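Local coordinates for ATP phosphoribosyltransferase regulatory subunit (Bacillus halodurans, PDB 3OD1), which is probably required for the first step of histidine biosynthesis and may let histidine feed back on its partner enzyme, ATP phosphoribosyltransferase, at residues 36-40 and 41-45; 251-254 and 255-259. One frame throughout, in Å; residues are numbered along the deposited sequence.

Interaction 1: 36-40 and 41-45; sequences EEINL and WGYDM
Trp-41 turns its indole back onto the last turn of helix 21-40, and its NE1 donates to Glu-37 OE2 at 2.8 Å, a fairly straight bond (161° at the hydrogen) nearly in the ring plane but from above the carboxylate plane, the two planes 64° apart. Glu-37 reaches this edge because CG lies anti to the backbone N (chi1 -174°) and the chain then bends. A Schellman motif ends the helix. Gly-42 N bonds to Asn-39 O at 3.2 Å, and Tyr-43 N makes a weak bond to Ile-38 O. Gly-42 has a positive phi, at which any CB would press on the Trp-41 carbonyl. The packed side is apolar: Ile-38 CG2 meets Tyr-43 CB at 3.6 Å, the hydrophobic pair belonging to this motif, against strands 104-113 and 125-134. Asn-39, on the looser side, works through water: one water joins its ND2 to Met-45 N, and a second donates to its backbone O. Were the indole replaced by an alanine, Glu-37 OE2 would probably lose its donor and Arg-359 of the second subunit its cation-pi partner. With Arg-155 bridging to Glu-37 OE1, both carboxylate oxygens are engaged, consistent with a charged glutamate fixed in its rotation.

Interaction 2: 251-254 and 255-259; sequences KLYE and VLESY
Glu-257 lies one helical turn beyond Tyr-253 and sets its CG off-centre over the tyrosine ring, within a regular alpha-helical segment that ends near Ser-258. The backbone bonds come first: Val-255 N to Lys-251 O at 2.9 Å, Leu-256 N to Leu-252 O, Glu-257 N to Tyr-253 O and Ser-258 N to Glu-254 O, the i to i+4 ladder of an alpha-helix. Ser-258 OG adds a weak bond of 3.4 Å to Glu-254 O, folding a small hydroxyl back onto a carbonyl of the last turn.

The aromatic contact is a CH-pi interaction. Glu-257 CG stands 4.2 Å from the centroid of the Tyr-253 ring, while OE2 lies obliquely 3.5 Å from Tyr-253 CE2; the ring and carboxylate planes are 33° apart. With CG anti to the backbone N (chi1 -173°), the torsion carries the tyrosine ring alongside Glu-257, one turn on, where the aliphatic part of the glutamate can lie against it. The carboxylate has a long, weak ion pair with Arg-227, which may offset some of its charge.

Among the apolar side chains, Leu-252 CG and Leu-256 CD1 pack at 4.2 Å. Val-255 packs closely on the backbone instead, its CG2 methyl 3.2 Å from Lys-251 O. The extended Lys-251 chain carries NZ to Asn-345 OD1 of the second subunit.

The helix is covered on two sides. Leu-252 and Leu-256 face Ile-165 of strand 162-167, with Leu-256 also on Val-265 of strand 265-268 alongside Tyr-253; these strands belong to the large mixed sheet, consistent with the class II synthetase-like core of this family. Helix 139-155 lies next to Lys-251, Leu-252 and Tyr-259, while Val-255 packs on Arg-348 and Ser-258 on Ile-352, both of the second subunit.

From the N terminus, interaction 1 comes first: helix 21-40 ends and the chain turns at once into strand 44-45, an outermost strand, within this chain, of the large mixed sheet. Interaction 2 follows some two hundred residues later, at the end of helix 240-258. Each is local and closes no long loop, and the two stand in series, neither nested nor crossed. They nevertheless meet in space, their centres about 21 Å apart, where Trp-41 CH2 packs on Tyr-259 CE1 at 3.7 Å. Helix 139-155 borders both: its Glu-144 shares a hydrogen bond with Tyr-43 OH, while Tyr-259 packs against it. Both reach the second subunit of the dimer.

Interaction 1: 36-40 and 41-45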
# COMPACT_ATOMS: atom_id res chain seq x y z
N GLU B 36 0.53 -0.02 -15.12
CA GLU B 36 1.00 0.68 -16.31
C GLU B 36 0.00 0.58 -17.47
O GLU B 36 -0.23 1.56 -18.16
CB GLU B 36 2.34 0.13 -16.77
CG GLU B 36 3.49 1.09 -16.56
CD GLU B 36 4.85 0.46 -16.83
OE1 GLU B 36 5.10 0.06 -17.99
OE2 GLU B 36 5.65 0.37 -15.88
N GLU B 37 -0.54 -0.61 -17.70
CA GLU B 37 -1.56 -0.79 -18.75
C GLU B 37 -2.80 0.03 -18.41
O GLU B 37 -3.34 0.77 -19.24
CB GLU B 37 -1.95 -2.26 -18.90
CG GLU B 37 -2.91 -2.53 -20.07
CD GLU B 37 -2.25 -2.30 -21.42
OE1 GLU B 37 -1.01 -2.29 -21.46
OE2 GLU B 37 -2.96 -2.13 -22.44
N ILE B 38 -3.25 -0.09 -17.16
CA ILE B 38 -4.41 0.65 -16.70
C ILE B 38 -4.26 2.16 -16.94
O ILE B 38 -5.22 2.84 -17.35
CB ILE B 38 -4.69 0.33 -15.23
CG1 ILE B 38 -5.21 -1.12 -15.10
CG2 ILE B 38 -5.67 1.34 -14.62
CD1 ILE B 38 -5.19 -1.65 -13.67
N ASN B 39 -3.06 2.68 -16.73
CA ASN B 39 -2.83 4.11 -16.91
C ASN B 39 -2.88 4.53 -18.38
O ASN B 39 -3.32 5.65 -18.70
CB ASN B 39 -1.49 4.52 -16.30
CG ASN B 39 -1.64 5.68 -15.36
OD1 ASN B 39 -1.05 6.74 -15.57
ND2 ASN B 39 -2.46 5.51 -14.31
N LEU B 40 -2.42 3.64 -19.24
CA LEU B 40 -2.51 3.84 -20.69
C LEU B 40 -3.95 3.91 -21.22
O LEU B 40 -4.17 4.38 -22.33
CB LEU B 40 -1.74 2.74 -21.41
CG LEU B 40 -0.21 2.82 -21.23
CD1 LEU B 40 0.47 1.63 -21.90
CD2 LEU B 40 0.32 4.12 -21.80
N TRP B 41 -4.91 3.44 -20.43
CA TRP B 41 -6.32 3.49 -20.86
C TRP B 41 -7.09 4.64 -20.22
O TRP B 41 -8.32 4.69 -20.29
CB TRP B 41 -7.03 2.17 -20.53
CG TRP B 41 -6.55 1.01 -21.32
CD1 TRP B 41 -5.26 0.58 -21.46
CD2 TRP B 41 -7.37 0.09 -22.08
NE1 TRP B 41 -5.22 -0.54 -22.27
CE2 TRP B 41 -6.50 -0.86 -22.65
CE3 TRP B 41 -8.74 -0.01 -22.33
CZ2 TRP B 41 -6.96 -1.91 -23.46
CZ3 TRP B 41 -9.19 -1.04 -23.14
CH2 TRP B 41 -8.30 -1.97 -23.70
N GLY B 42 -6.37 5.54 -19.55
CA GLY B 42 -6.96 6.75 -19.03
C GLY B 42 -7.53 6.69 -17.63
O GLY B 42 -8.23 7.61 -17.21
N TYR B 43 -7.23 5.63 -16.89
CA TYR B 43 -7.74 5.51 -15.52
C TYR B 43 -6.80 6.23 -14.56
O TYR B 43 -5.59 6.26 -14.78
CB TYR B 43 -7.93 4.03 -15.13
CG TYR B 43 -9.10 3.38 -15.85
CD1 TYR B 43 -10.29 3.12 -15.18
CD2 TYR B 43 -9.02 3.07 -17.20
CE1 TYR B 43 -11.37 2.56 -15.84
CE2 TYR B 43 -10.11 2.52 -17.88
CZ TYR B 43 -11.28 2.26 -17.19
OH TYR B 43 -12.34 1.70 -17.84
N ASP B 44 -7.37 6.86 -13.53
CA ASP B 44 -6.55 7.56 -12.53
C ASP B 44 -6.59 6.78 -11.22
O ASP B 44 -7.67 6.53 -10.68
CB ASP B 44 -7.08 8.96 -12.24
CG ASP B 44 -6.93 9.92 -13.41
OD1 ASP B 44 -5.89 9.91 -14.10
OD2 ASP B 44 -7.85 10.72 -13.61
N MSE B 45 -5.42 6.43 -10.71
CA MSE B 45 -5.31 5.82 -9.38
C MSE B 45 -5.76 6.76 -8.28
O MSE B 45 -5.48 7.95 -8.31
CB MSE B 45 -3.85 5.40 -9.14
CG MSE B 45 -3.39 4.38 -10.15
SE MSE B 45 -3.85 2.61 -9.50
CE MSE B 45 -2.65 2.70 -7.96
O HOH W 1 -3.03 7.59 -11.82
O HOH W 2 -3.80 7.85 -17.16

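Interaction 2: 251-254 and 255-259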
# COMPACT_ATOMS: atom_id res chain seq x y z
N LYS B 251 -23.87 -7.78 -28.55
CA LYS B 251 -23.11 -6.57 -28.84
C LYS B 251 -21.79 -6.53 -28.06
O LYS B 251 -20.77 -6.06 -28.58
CB LYS B 251 -23.91 -5.30 -28.59
CG LYS B 251 -23.11 -4.07 -28.98
CD LYS B 251 -23.99 -2.87 -29.27
CE LYS B 251 -23.15 -1.73 -29.84
NZ LYS B 251 -23.91 -0.45 -29.92
N LEU B 252 -21.80 -7.03 -26.83
CA LEU B 252 -20.58 -7.12 -26.02
C LEU B 252 -19.53 -7.96 -26.73
O LEU B 252 -18.36 -7.57 -26.81
CB LEU B 252 -20.87 -7.72 -24.64
CG LEU B 252 -19.65 -7.97 -23.76
CD1 LEU B 252 -18.84 -6.68 -23.63
CD2 LEU B 252 -20.08 -8.51 -22.39
N TYR B 253 -19.94 -9.11 -27.27
CA TYR B 253 -19.00 -9.98 -27.97
C TYR B 253 -18.43 -9.27 -29.19
O TYR B 253 -17.25 -9.39 -29.48
CB TYR B 253 -19.65 -11.32 -28.37
CG TYR B 253 -18.65 -12.30 -28.94
CD1 TYR B 253 -17.72 -12.92 -28.12
CD2 TYR B 253 -18.61 -12.58 -30.30
CE1 TYR B 253 -16.78 -13.81 -28.62
CE2 TYR B 253 -17.68 -13.48 -30.82
CZ TYR B 253 -16.77 -14.08 -29.97
OH TYR B 253 -15.83 -14.96 -30.47
N GLU B 254 -19.27 -8.52 -29.90
CA GLU B 254 -18.83 -7.76 -31.06
C GLU B 254 -17.77 -6.74 -30.69
O GLU B 254 -16.75 -6.62 -31.37
CB GLU B 254 -20.03 -7.06 -31.73
CG GLU B 254 -21.00 -8.01 -32.41
CD GLU B 254 -22.26 -7.32 -32.93
OE1 GLU B 254 -22.40 -6.08 -32.77
OE2 GLU B 254 -23.12 -8.02 -33.50
N VAL B 255 -18.01 -6.01 -29.60
CA VAL B 255 -17.03 -5.05 -29.09
C VAL B 255 -15.71 -5.73 -28.75
O VAL B 255 -14.64 -5.21 -29.08
CB VAL B 255 -17.55 -4.32 -27.83
CG1 VAL B 255 -16.47 -3.37 -27.29
CG2 VAL B 255 -18.83 -3.54 -28.13
N LEU B 256 -15.77 -6.88 -28.09
CA LEU B 256 -14.54 -7.59 -27.73
C LEU B 256 -13.77 -8.05 -28.97
O LEU B 256 -12.52 -8.05 -28.99
CB LEU B 256 -14.85 -8.77 -26.79
CG LEU B 256 -15.35 -8.35 -25.41
CD1 LEU B 256 -15.79 -9.54 -24.58
CD2 LEU B 256 -14.26 -7.56 -24.69
N GLU B 257 -14.51 -8.42 -30.02
CA GLU B 257 -13.89 -8.78 -31.29
C GLU B 257 -13.09 -7.61 -31.82
O GLU B 257 -11.95 -7.77 -32.24
CB GLU B 257 -14.96 -9.20 -32.32
CG GLU B 257 -15.67 -10.51 -31.99
CD GLU B 257 -16.51 -11.02 -33.14
OE1 GLU B 257 -17.49 -10.35 -33.52
OE2 GLU B 257 -16.18 -12.10 -33.67
N SER B 258 -13.70 -6.42 -31.80
CA SER B 258 -13.00 -5.22 -32.25
C SER B 258 -11.73 -5.01 -31.46
O SER B 258 -10.71 -4.59 -32.01
CB SER B 258 -13.91 -4.00 -32.14
OG SER B 258 -15.02 -4.15 -32.99
N TYR B 259 -11.77 -5.31 -30.16
CA TYR B 259 -10.56 -5.24 -29.34
C TYR B 259 -9.60 -6.39 -29.59
O TYR B 259 -8.53 -6.44 -29.00
CB TYR B 259 -10.88 -5.21 -27.85
CG TYR B 259 -11.27 -3.85 -27.31
CD1 TYR B 259 -10.32 -2.89 -27.03
CD2 TYR B 259 -12.60 -3.56 -27.02
CE1 TYR B 259 -10.68 -1.64 -26.51
CE2 TYR B 259 -12.97 -2.34 -26.50
CZ TYR B 259 -12.01 -1.38 -26.24
OH TYR B 259 -12.40 -0.16 -25.73